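Local coordinates for protein Xaa-Pro Dipeptidase (Alteromonas macleodii, PDB 2QS8) that probably acts as a metal-dependent carboxypeptidase or dipeptidase of the amidohydrolase superfamily, binding methionine in its active site, at residues 137-151 and 190-203. Numbering follows the deposited sequence.
With MET (methionine), chain D.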
ATOM      1  N   ILE A 137     -25.509 -22.064  12.278  1.00 24.94           N
ATOM      2  CA  ILE A 137     -24.548 -21.715  11.246  1.00 22.70           C
ATOM      3  C   ILE A 137     -23.367 -20.890  11.728  1.00 23.10           C
ATOM      4  O   ILE A 137     -23.528 -19.912  12.446  1.00 23.15           O
ATOM      5  CB  ILE A 137     -25.223 -20.930  10.098  1.00 22.57           C
ATOM      6  CG1 ILE A 137     -26.342 -21.769   9.466  1.00 23.01           C
ATOM      7  CG2 ILE A 137     -24.175 -20.543   9.048  1.00 20.46           C
ATOM      8  CD1 ILE A 137     -27.080 -21.051   8.331  1.00 19.57           C
ATOM      9  N   PHE A 138     -22.175 -21.307  11.323  1.00 22.63           N
ATOM     10  CA  PHE A 138     -20.949 -20.600  11.636  1.00 23.02           C
ATOM     11  C   PHE A 138     -20.381 -20.267  10.260  1.00 21.67           C
ATOM     12  O   PHE A 138     -19.973 -21.151   9.492  1.00 19.62           O
ATOM     13  CB  PHE A 138     -20.029 -21.480  12.465  1.00 23.60           C
ATOM     14  CG  PHE A 138     -20.567 -21.763  13.839  1.00 25.97           C
ATOM     15  CD1 PHE A 138     -21.316 -22.900  14.089  1.00 24.88           C
ATOM     16  CD2 PHE A 138     -20.350 -20.865  14.885  1.00 27.68           C
ATOM     17  CE1 PHE A 138     -21.840 -23.145  15.353  1.00 26.04           C
ATOM     18  CE2 PHE A 138     -20.874 -21.108  16.162  1.00 27.67           C
ATOM     19  CZ  PHE A 138     -21.617 -22.250  16.390  1.00 26.19           C
ATOM     20  N   ALA A 139     -20.381 -18.975   9.950  1.00 21.70           N
ATOM     21  CA  ALA A 139     -19.967 -18.505   8.641  1.00 21.29           C
ATOM     22  C   ALA A 139     -18.634 -17.796   8.544  1.00 21.75           C
ATOM     23  O   ALA A 139     -18.160 -17.177   9.497  1.00 23.48           O
ATOM     24  CB  ALA A 139     -21.057 -17.624   8.076  1.00 21.63           C
ATOM     25  N   ALA A 140     -18.041 -17.885   7.362  1.00 19.40           N
ATOM     26  CA  ALA A 140     -16.764 -17.254   7.088  1.00 18.51           C
ATOM     27  C   ALA A 140     -16.961 -16.048   6.158  1.00 17.82           C
ATOM     28  O   ALA A 140     -16.024 -15.288   5.904  1.00 17.35           O
ATOM     29  CB  ALA A 140     -15.827 -18.256   6.447  1.00 18.65           C
ATOM     30  N   GLY A 141     -18.190 -15.871   5.674  1.00 16.66           N
ATOM     31  CA  GLY A 141     -18.458 -14.783   4.757  1.00 17.47           C
ATOM     32  C   GLY A 141     -17.702 -14.983   3.446  1.00 18.56           C
ATOM     33  O   GLY A 141     -17.573 -16.110   2.954  1.00 18.16           O
ATOM     34  N   LYS A 142     -17.188 -13.897   2.876  1.00 19.58           N
ATOM     35  CA  LYS A 142     -16.462 -13.984   1.616  1.00 19.56           C
ATOM     36  C   LYS A 142     -15.100 -14.641   1.782  1.00 19.15           C
ATOM     37  O   LYS A 142     -14.307 -14.231   2.625  1.00 19.33           O
ATOM     38  CB  LYS A 142     -16.269 -12.591   1.004  1.00 19.76           C
ATOM     39  CG  LYS A 142     -15.432 -12.588  -0.283  1.00 18.64           C
ATOM     40  CD  LYS A 142     -16.204 -13.114  -1.493  1.00 17.83           C
ATOM     41  CE  LYS A 142     -15.284 -13.306  -2.692  1.00 17.23           C
ATOM     42  NZ  LYS A 142     -14.420 -14.508  -2.545  1.00 18.96           N
ATOM     43  N   THR A 143     -14.847 -15.670   0.983  1.00 18.84           N
ATOM     44  CA  THR A 143     -13.564 -16.375   1.016  1.00 19.00           C
ATOM     45  C   THR A 143     -12.504 -15.384   0.536  1.00 18.24           C
ATOM     46  O   THR A 143     -12.724 -14.657  -0.421  1.00 17.33           O
ATOM     47  CB  THR A 143     -13.552 -17.597   0.054  1.00 18.39           C
ATOM     48  OG1 THR A 143     -14.524 -18.558   0.487  1.00 17.91           O
ATOM     49  CG2 THR A 143     -12.170 -18.245   0.034  1.00 14.84           C
ATOM     50  N   ILE A 144     -11.358 -15.349   1.202  1.00 19.38           N
ATOM     51  CA  ILE A 144     -10.319 -14.417   0.814  1.00 19.98           C
ATOM     52  C   ILE A 144      -9.324 -15.048  -0.151  1.00 19.88           C
ATOM     53  O   ILE A 144      -8.877 -16.176   0.047  1.00 20.83           O
ATOM     54  CB  ILE A 144      -9.574 -13.873   2.035  1.00 20.91           C
ATOM     55  CG1 ILE A 144     -10.557 -13.151   2.959  1.00 19.77           C
ATOM     56  CG2 ILE A 144      -8.454 -12.934   1.581  1.00 18.71           C
ATOM     57  CD1 ILE A 144      -9.920 -12.594   4.234  1.00 20.61           C
ATOM     58  N   ALA A 145      -8.984 -14.294  -1.192  1.00 18.97           N
ATOM     59  CA  ALA A 145      -8.063 -14.757  -2.211  1.00 16.87           C
ATOM     60  C   ALA A 145      -7.151 -13.640  -2.701  1.00 15.74           C
ATOM     61  O   ALA A 145      -7.364 -12.458  -2.404  1.00 14.66           O
ATOM     62  CB  ALA A 145      -8.852 -15.317  -3.403  1.00 16.73           C
ATOM     63  N   THR A 146      -6.125 -14.033  -3.453  1.00 15.10           N
ATOM     64  CA  THR A 146      -5.210 -13.081  -4.057  1.00 15.64           C
ATOM     65  C   THR A 146      -5.662 -12.898  -5.510  1.00 16.05           C
ATOM     66  O   THR A 146      -6.414 -13.716  -6.033  1.00 15.36           O
ATOM     67  CB  THR A 146      -3.760 -13.586  -4.028  1.00 15.50           C
ATOM     68  OG1 THR A 146      -3.687 -14.908  -4.563  1.00 14.12           O
ATOM     69  CG2 THR A 146      -3.258 -13.587  -2.607  1.00 15.03           C
ATOM     70  N   THR A 147      -5.206 -11.827  -6.148  1.00 16.96           N
ATOM     71  CA  THR A 147      -5.593 -11.548  -7.529  1.00 16.87           C
ATOM     72  C   THR A 147      -5.584 -12.787  -8.424  1.00 17.14           C
ATOM     73  O   THR A 147      -4.572 -13.463  -8.557  1.00 17.75           O
ATOM     74  CB  THR A 147      -4.681 -10.478  -8.145  1.00 18.90           C
ATOM     75  OG1 THR A 147      -4.846  -9.251  -7.420  1.00 17.35           O
ATOM     76  CG2 THR A 147      -5.011 -10.267  -9.642  1.00 16.98           C
ATOM     77  N   GLY A 148      -6.727 -13.077  -9.036  1.00 16.69           N
ATOM     78  CA  GLY A 148      -6.816 -14.228  -9.916  1.00 17.66           C
ATOM     79  C   GLY A 148      -6.964 -15.565  -9.214  1.00 18.72           C
ATOM     80  O   GLY A 148      -7.121 -16.594  -9.864  1.00 19.06           O
ATOM     81  N   GLY A 149      -6.922 -15.542  -7.887  1.00 20.63           N
ATOM     82  CA  GLY A 149      -7.037 -16.755  -7.102  1.00 18.99           C
ATOM     83  C   GLY A 149      -8.358 -17.488  -7.235  1.00 21.50           C
ATOM     84  O   GLY A 149      -9.360 -16.945  -7.724  1.00 20.41           O
ATOM     85  N   HIS A 150      -8.360 -18.733  -6.775  1.00 20.90           N
ATOM     86  CA  HIS A 150      -9.541 -19.582  -6.855  1.00 21.30           C
ATOM     87  C   HIS A 150     -10.830 -18.905  -6.415  1.00 20.77           C
ATOM     88  O   HIS A 150     -11.888 -19.144  -6.998  1.00 20.07           O
ATOM     89  CB  HIS A 150      -9.323 -20.864  -6.044  1.00 21.95           C
ATOM     90  CG  HIS A 150     -10.495 -21.796  -6.056  1.00 25.42           C
ATOM     91  ND1 HIS A 150     -11.016 -22.327  -7.219  1.00 23.72           N
ATOM     92  CD2 HIS A 150     -11.250 -22.286  -5.045  1.00 25.06           C
ATOM     93  CE1 HIS A 150     -12.043 -23.105  -6.919  1.00 26.14           C
ATOM     94  NE2 HIS A 150     -12.206 -23.100  -5.608  1.00 25.70           N
ATOM     95  N   ALA A 151     -10.748 -18.046  -5.405  1.00 19.24           N
ATOM     96  CA  ALA A 151     -11.944 -17.381  -4.921  1.00 17.16           C
ATOM     97  C   ALA A 151     -12.090 -15.914  -5.342  1.00 17.09           C
ATOM     98  O   ALA A 151     -12.848 -15.163  -4.734  1.00 17.80           O
ATOM     99  CB  ALA A 151     -12.030 -17.512  -3.402  1.00 16.79           C
ATOM    100  N   ALA A 190     -18.801 -12.146  10.181  1.00 17.81           N
ATOM    101  CA  ALA A 190     -18.350 -13.542  10.084  1.00 18.74           C
ATOM    102  C   ALA A 190     -17.813 -14.133  11.399  1.00 20.00           C
ATOM    103  O   ALA A 190     -17.273 -13.411  12.238  1.00 19.85           O
ATOM    104  CB  ALA A 190     -17.284 -13.663   9.006  1.00 17.76           C
ATOM    105  N   ASP A 191     -17.966 -15.443  11.569  1.00 19.70           N
ATOM    106  CA  ASP A 191     -17.478 -16.146  12.762  1.00 20.39           C
ATOM    107  C   ASP A 191     -16.039 -16.575  12.526  1.00 21.08           C
ATOM    108  O   ASP A 191     -15.252 -16.694  13.465  1.00 22.16           O
ATOM    109  CB  ASP A 191     -18.301 -17.410  13.055  1.00 20.08           C
ATOM    110  CG  ASP A 191     -19.767 -17.126  13.272  1.00 22.25           C
ATOM    111  OD1 ASP A 191     -20.579 -17.440  12.371  1.00 22.47           O
ATOM    112  OD2 ASP A 191     -20.098 -16.591  14.349  1.00 24.48           O
ATOM    113  N   GLY A 192     -15.704 -16.815  11.261  1.00 21.98           N
ATOM    114  CA  GLY A 192     -14.362 -17.242  10.918  1.00 21.28           C
ATOM    115  C   GLY A 192     -13.877 -16.761   9.566  1.00 21.02           C
ATOM    116  O   GLY A 192     -14.533 -15.970   8.881  1.00 20.45           O
ATOM    117  N   ILE A 193     -12.710 -17.267   9.180  1.00 20.99           N
ATOM    118  CA  ILE A 193     -12.078 -16.892   7.926  1.00 19.30           C
ATOM    119  C   ILE A 193     -11.829 -18.089   7.040  1.00 21.60           C
ATOM    120  O   ILE A 193     -11.514 -19.182   7.515  1.00 20.68           O
ATOM    121  CB  ILE A 193     -10.716 -16.202   8.187  1.00 18.68           C
ATOM    122  CG1 ILE A 193     -10.925 -14.885   8.934  1.00 16.15           C
ATOM    123  CG2 ILE A 193      -9.980 -15.967   6.865  1.00 16.80           C
ATOM    124  CD1 ILE A 193     -11.696 -13.820   8.144  1.00 16.64           C
ATOM    125  N   LYS A 194     -11.962 -17.869   5.739  1.00 22.38           N
ATOM    126  CA  LYS A 194     -11.713 -18.902   4.748  1.00 22.80           C
ATOM    127  C   LYS A 194     -10.854 -18.294   3.633  1.00 22.35           C
ATOM    128  O   LYS A 194     -11.147 -17.202   3.145  1.00 20.54           O
ATOM    129  CB  LYS A 194     -13.039 -19.409   4.182  1.00 24.23           C
ATOM    130  CG  LYS A 194     -12.913 -20.208   2.899  1.00 24.40           C
ATOM    131  CD  LYS A 194     -12.193 -21.523   3.110  1.00 23.82           C
ATOM    132  CE  LYS A 194     -12.234 -22.363   1.838  1.00 27.10           C
ATOM    133  NZ  LYS A 194     -13.604 -22.464   1.265  1.00 27.16           N
ATOM    134  N   ILE A 195      -9.788 -18.988   3.253  1.00 21.45           N
ATOM    135  CA  ILE A 195      -8.918 -18.510   2.180  1.00 21.81           C
ATOM    136  C   ILE A 195      -8.598 -19.646   1.210  1.00 22.16           C
ATOM    137  O   ILE A 195      -8.706 -20.825   1.566  1.00 23.07           O
ATOM    138  CB  ILE A 195      -7.563 -17.977   2.710  1.00 21.45           C
ATOM    139  CG1 ILE A 195      -6.750 -19.122   3.325  1.00 22.59           C
ATOM    140  CG2 ILE A 195      -7.795 -16.863   3.697  1.00 21.68           C
ATOM    141  CD1 ILE A 195      -5.338 -18.729   3.776  1.00 18.81           C
ATOM    142  N   THR A 196      -8.232 -19.290  -0.013  1.00 19.40           N
ATOM    143  CA  THR A 196      -7.828 -20.273  -1.007  1.00 19.01           C
ATOM    144  C   THR A 196      -6.305 -20.116  -1.106  1.00 19.68           C
ATOM    145  O   THR A 196      -5.791 -19.231  -1.793  1.00 20.14           O
ATOM    146  CB  THR A 196      -8.504 -20.029  -2.390  1.00 19.30           C
ATOM    147  OG1 THR A 196      -8.411 -18.646  -2.754  1.00 18.38           O
ATOM    148  CG2 THR A 196      -9.963 -20.431  -2.341  1.00 17.27           C
ATOM    149  N   VAL A 197      -5.591 -20.969  -0.381  1.00 18.90           N
ATOM    150  CA  VAL A 197      -4.138 -20.918  -0.371  1.00 19.10           C
ATOM    151  C   VAL A 197      -3.503 -21.485  -1.653  1.00 20.34           C
ATOM    152  O   VAL A 197      -2.303 -21.318  -1.876  1.00 20.96           O
ATOM    153  CB  VAL A 197      -3.564 -21.656   0.874  1.00 17.83           C
ATOM    154  CG1 VAL A 197      -3.387 -23.128   0.582  1.00 14.48           C
ATOM    155  CG2 VAL A 197      -2.252 -21.003   1.302  1.00 17.62           C
ATOM    156  N   THR A 198      -4.297 -22.167  -2.477  1.00 20.03           N
ATOM    157  CA  THR A 198      -3.798 -22.694  -3.750  1.00 21.20           C
ATOM    158  C   THR A 198      -4.883 -22.519  -4.802  1.00 21.08           C
ATOM    159  O   THR A 198      -6.002 -22.120  -4.485  1.00 21.19           O
ATOM    160  CB  THR A 198      -3.463 -24.207  -3.692  1.00 21.66           C
ATOM    161  OG1 THR A 198      -4.678 -24.965  -3.628  1.00 19.95           O
ATOM    162  CG2 THR A 198      -2.597 -24.532  -2.484  1.00 22.55           C
ATOM    163  N   GLY A 199      -4.556 -22.824  -6.053  1.00 22.09           N
ATOM    164  CA  GLY A 199      -5.547 -22.728  -7.110  1.00 22.53           C
ATOM    165  C   GLY A 199      -6.663 -23.720  -6.831  1.00 23.49           C
ATOM    166  O   GLY A 199      -6.550 -24.537  -5.915  1.00 24.63           O
ATOM    167  N   GLY A 200      -7.735 -23.662  -7.615  1.00 23.35           N
ATOM    168  CA  GLY A 200      -8.856 -24.560  -7.401  1.00 22.59           C
ATOM    169  C   GLY A 200      -9.435 -25.140  -8.674  1.00 23.64           C
ATOM    170  O   GLY A 200      -8.962 -24.838  -9.769  1.00 23.71           O
ATOM    171  N   VAL A 201     -10.480 -25.952  -8.534  1.00 24.47           N
ATOM    172  CA  VAL A 201     -11.114 -26.609  -9.672  1.00 25.14           C
ATOM    173  C   VAL A 201     -12.243 -25.847 -10.372  1.00 24.21           C
ATOM    174  O   VAL A 201     -12.138 -25.515 -11.549  1.00 23.88           O
ATOM    175  CB  VAL A 201     -11.662 -28.003  -9.272  1.00 24.90           C
ATOM    176  CG1 VAL A 201     -12.395 -28.644 -10.443  1.00 24.92           C
ATOM    177  CG2 VAL A 201     -10.533 -28.887  -8.822  1.00 21.74           C
ATOM    178  N   LEU A 202     -13.324 -25.591  -9.647  1.00 24.08           N
ATOM    179  CA  LEU A 202     -14.485 -24.910 -10.215  1.00 23.89           C
ATOM    180  C   LEU A 202     -14.323 -23.422 -10.560  1.00 24.87           C
ATOM    181  O   LEU A 202     -15.279 -22.768 -10.954  1.00 25.77           O
ATOM    182  CB  LEU A 202     -15.680 -25.103  -9.283  1.00 20.52           C
ATOM    183  CG  LEU A 202     -15.958 -26.581  -9.016  1.00 21.62           C
ATOM    184  CD1 LEU A 202     -17.094 -26.724  -8.007  1.00 20.97           C
ATOM    185  CD2 LEU A 202     -16.289 -27.268 -10.326  1.00 19.09           C
ATOM    186  N   SER A 203     -13.121 -22.887 -10.412  1.00 23.54           N
ATOM    187  CA  SER A 203     -12.906 -21.489 -10.746  1.00 23.24           C
ATOM    188  C   SER A 203     -12.463 -21.400 -12.198  1.00 23.20           C
ATOM    189  O   SER A 203     -11.762 -22.286 -12.692  1.00 23.82           O
ATOM    190  CB  SER A 203     -11.842 -20.875  -9.829  1.00 20.80           C
ATOM    191  OG  SER A 203     -10.635 -21.612  -9.870  1.00 22.32           O
TER
HETATM  192  N   MET D 600     -14.742 -26.567  -4.588  1.00 39.57           N
HETATM  193  CA  MET D 600     -13.465 -27.306  -4.816  1.00 38.07           C
HETATM  194  C   MET D 600     -12.664 -26.713  -5.972  1.00 36.81           C
HETATM  195  O   MET D 600     -11.434 -26.921  -5.996  1.00 35.27           O
HETATM  196  CB  MET D 600     -13.764 -28.773  -5.116  1.00 41.37           C
HETATM  197  CG  MET D 600     -12.526 -29.609  -5.294  1.00 44.20           C
HETATM  198  SD  MET D 600     -12.930 -31.315  -5.417  1.00 50.81           S
HETATM  199  CE  MET D 600     -13.460 -31.619  -3.755  1.00 47.95           C
HETATM  200  OXT MET D 600     -13.280 -26.057  -6.840  1.00 34.66           O
HETATM  201  O   HOH W   1     -13.492 -15.668   5.104  1.00 24.38           O
HETATM  202  O   HOH W   2      -6.329 -17.388  -3.881  1.00 23.38           O
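The CA of Gly-200 sits over one face of the His-150 imidazole, offset toward the rim, 3.5 Å from the ring centroid in a CH-pi contact, while His-235 stacks on the ring. Two groups meet the ring at its edge and in its plane: the methyl CG2 of Thr-196 beside CD2, and OG of Ser-203, hydrogen-bonded to ND1 at 2.8 Å. With CG anti to the backbone N (chi1 179°), His-150 reaches across to the 199-203 loop and brings CE1 within 3.2 Å of OXT of the bound methionine. The methionine carboxylate is gripped by two backbone amides, Val-201 N to O at 2.9 Å and Leu-202 N to OXT at 2.8 Å. Were His-150 an alanine, Ser-203 OG would probably lose this partner and a gap open between Gly-200 and Thr-196, likely unsettling the loop that holds the ligand.

Farther along, Ile-144 pairs with strand 192-196 through its N to Lys-194 O and its O to Thr-196 N, a single parallel bridge. Water 1 bridges the segments beside it, accepting from Lys-194 N within hydrogen-bonding distance of the Ala-140 and Lys-142 carbonyls. At the far end Asp-191 OD1 takes the Ala-139 N-H on its anti lone pair (2.9 Å) and also salt-bridges Arg-124, and Ala-139 O accepts from both Asp-191 N and Gly-192 N.

Together they link the end of strand 136-139 and the residues after it to 192-196, its TIM-barrel neighbour; 136-139 pairs with 107-112, 192-196 with 231-236, and helix 175-188 covers Ile-144 and Ile-193.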